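Local coordinates for exodeoxyribonuclease III (Archaeoglobus fulgidus, PDB 2VOA), which probably cleaves DNA at abasic sites as a metal-dependent AP endonuclease of the ExoIII family, acting in DNA repair, at residues 20-25 and 29-34. The protein carries 1 engineered substitution. Sequence-based numbering, arbitrary orientation.
Sequences IPWLKE and DILCMQ
Leu31, on the strand, reaches across to Trp22 and Leu23 of the helix just before it in the chain, and the path of its side chain gives a compact example of how a helix is seated on a sheet. Its CB already takes part, lying 4.1 Å from Leu23 CD2. The chain then turns with CG opposite the backbone N (chi1 172°), and there it splits. One branch, CD2, meets the same Leu23 methyl, CD2, at 3.9 Å, a contact of two branch ends. The other branch, CD1, approaches Trp22 obliquely and comes to rest 4.1 Å from CZ3, on the six-membered part of the indole. A single forked side chain thus serves two consecutive helix residues, although Leu23 and Leu31 keep their CA atoms 8.4 Å apart.

The six-membered ring of Trp22 supplies the contact with Leu31, while NE1 is hydrogen-bonded to Asp236 OD1. Around this meeting point, Ala5 of strand 2-8 touches both Trp22 and Leu31, and Phe48 of helix 45-49 packs on Leu23. The contact joins the helix and second strand of the beta-alpha-beta unit made by strand 2-8, helix 16-26 and strand 30-34, in which the helix connects two adjacent parallel strands and packs against one face of the sheet they share.

No hydrogen bond crosses between the two segments. The three touching side chains are buried and meet through carbon alone, so this contact probably rests on dispersion and the exclusion of water, with the one polar indole atom satisfied by a partner beyond the interface.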
loop_
_atom_site.group_PDB
_atom_site.type_symbol
_atom_site.label_atom_id
_atom_site.label_comp_id
_atom_site.label_asym_id
_atom_site.label_seq_id
_atom_site.Cartn_x
_atom_site.Cartn_y
_atom_site.Cartn_z
ATOM N N ILE A 20 -10.754 -6.375 10.985
ATOM C CA ILE A 20 -11.938 -7.192 10.696
ATOM C C ILE A 20 -11.699 -8.700 10.990
ATOM O O ILE A 20 -12.459 -9.297 11.760
ATOM C CB ILE A 20 -12.523 -6.886 9.284
ATOM C CG1 ILE A 20 -12.918 -5.394 9.170
ATOM C CG2 ILE A 20 -13.722 -7.823 8.937
ATOM C CD1 ILE A 20 -13.901 -4.889 10.269
ATOM N N PRO A 21 -10.633 -9.307 10.423
ATOM C CA PRO A 21 -10.330 -10.707 10.815
ATOM C C PRO A 21 -10.063 -10.874 12.330
ATOM O O PRO A 21 -10.415 -11.916 12.928
ATOM C CB PRO A 21 -9.058 -11.018 10.020
ATOM C CG PRO A 21 -9.147 -10.114 8.813
ATOM C CD PRO A 21 -9.716 -8.834 9.363
ATOM N N TRP A 22 -9.452 -9.863 12.948
ATOM C CA TRP A 22 -9.161 -9.950 14.373
ATOM C C TRP A 22 -10.482 -10.008 15.170
ATOM O O TRP A 22 -10.606 -10.804 16.099
ATOM C CB TRP A 22 -8.248 -8.800 14.824
ATOM C CG TRP A 22 -7.750 -8.970 16.232
ATOM C CD1 TRP A 22 -6.603 -9.611 16.631
ATOM C CD2 TRP A 22 -8.398 -8.526 17.418
ATOM N NE1 TRP A 22 -6.504 -9.594 18.008
ATOM C CE2 TRP A 22 -7.579 -8.910 18.516
ATOM C CE3 TRP A 22 -9.581 -7.815 17.669
ATOM C CZ2 TRP A 22 -7.920 -8.613 19.852
ATOM C CZ3 TRP A 22 -9.919 -7.513 19.003
ATOM C CH2 TRP A 22 -9.094 -7.934 20.071
ATOM N N LEU A 23 -11.467 -9.188 14.785
ATOM C CA LEU A 23 -12.795 -9.215 15.431
ATOM C C LEU A 23 -13.498 -10.559 15.207
ATOM O O LEU A 23 -14.116 -11.115 16.117
ATOM C CB LEU A 23 -13.689 -8.061 14.951
ATOM C CG LEU A 23 -13.358 -6.674 15.516
ATOM C CD1 LEU A 23 -14.084 -5.599 14.747
ATOM C CD2 LEU A 23 -13.691 -6.589 17.001
ATOM N N LYS A 24 -13.399 -11.089 13.995
ATOM C CA LYS A 24 -13.990 -12.396 13.706
ATOM C C LYS A 24 -13.395 -13.506 14.582
ATOM O O LYS A 24 -14.115 -14.391 15.036
ATOM C CB LYS A 24 -13.860 -12.718 12.215
ATOM C CG LYS A 24 -15.020 -12.163 11.397
ATOM C CD LYS A 24 -15.300 -13.020 10.163
ATOM C CE LYS A 24 -16.818 -13.141 9.875
ATOM N NZ LYS A 24 -17.144 -13.294 8.407
ATOM N N GLU A 25 -12.090 -13.432 14.842
ATOM C CA GLU A 25 -11.372 -14.478 15.581
ATOM C C GLU A 25 -11.619 -14.363 17.075
ATOM O O GLU A 25 -11.914 -15.365 17.737
ATOM C CB GLU A 25 -9.866 -14.413 15.293
ATOM C CG GLU A 25 -8.964 -15.335 16.149
ATOM C CD GLU A 25 -9.197 -16.844 15.939
ATOM O OE1 GLU A 25 -9.620 -17.264 14.846
ATOM O OE2 GLU A 25 -8.927 -17.628 16.880
ATOM N N ASP A 29 -16.620 -8.248 23.107
ATOM C CA ASP A 29 -17.843 -7.466 23.260
ATOM C C ASP A 29 -17.706 -5.995 22.860
ATOM O O ASP A 29 -18.632 -5.393 22.292
ATOM C CB ASP A 29 -18.343 -7.627 24.700
ATOM C CG ASP A 29 -18.652 -9.084 25.014
ATOM O OD1 ASP A 29 -17.777 -9.760 25.604
ATOM O OD2 ASP A 29 -19.743 -9.579 24.617
ATOM N N ILE A 30 -16.547 -5.424 23.154
ATOM C CA ILE A 30 -16.289 -4.003 22.919
ATOM C C ILE A 30 -14.837 -3.897 22.426
ATOM O O ILE A 30 -13.941 -4.493 23.049
ATOM C CB ILE A 30 -16.429 -3.208 24.255
ATOM C CG1 ILE A 30 -17.878 -3.238 24.742
ATOM C CG2 ILE A 30 -15.968 -1.776 24.057
ATOM C CD1 ILE A 30 -18.085 -2.857 26.175
ATOM N N LEU A 31 -14.609 -3.183 21.310
ATOM C CA LEU A 31 -13.234 -2.837 20.862
ATOM C C LEU A 31 -13.142 -1.333 20.708
ATOM O O LEU A 31 -13.821 -0.758 19.831
ATOM C CB LEU A 31 -12.888 -3.502 19.518
ATOM C CG LEU A 31 -11.559 -3.019 18.909
ATOM C CD1 LEU A 31 -10.366 -3.469 19.735
ATOM C CD2 LEU A 31 -11.414 -3.472 17.445
ATOM N N CYS A 32 -12.316 -0.711 21.557
ATOM C CA CYS A 32 -11.985 0.721 21.422
ATOM C C CYS A 32 -10.823 0.897 20.452
ATOM O O CYS A 32 -9.826 0.187 20.561
ATOM C CB CYS A 32 -11.609 1.331 22.771
ATOM S SG CYS A 32 -12.986 1.278 23.904
ATOM N N MET A 33 -10.926 1.850 19.538
ATOM C CA MET A 33 -9.842 2.076 18.591
ATOM C C MET A 33 -9.377 3.522 18.650
ATOM O O MET A 33 -10.186 4.416 18.891
ATOM C CB MET A 33 -10.327 1.771 17.162
ATOM C CG MET A 33 -10.608 0.312 16.919
ATOM S SD MET A 33 -11.593 0.050 15.427
ATOM C CE MET A 33 -13.262 0.170 16.108
ATOM N N GLN A 34 -8.078 3.743 18.438
ATOM C CA GLN A 34 -7.517 5.095 18.352
ATOM C C GLN A 34 -6.711 5.277 17.085
ATOM O O GLN A 34 -6.274 4.293 16.463
ATOM C CB GLN A 34 -6.629 5.391 19.557
ATOM C CG GLN A 34 -7.308 5.099 20.902
ATOM C CD GLN A 34 -7.241 3.652 21.244
ATOM O OE1 GLN A 34 -6.261 2.964 20.899
ATOM N NE2 GLN A 34 -8.276 3.161 21.899
#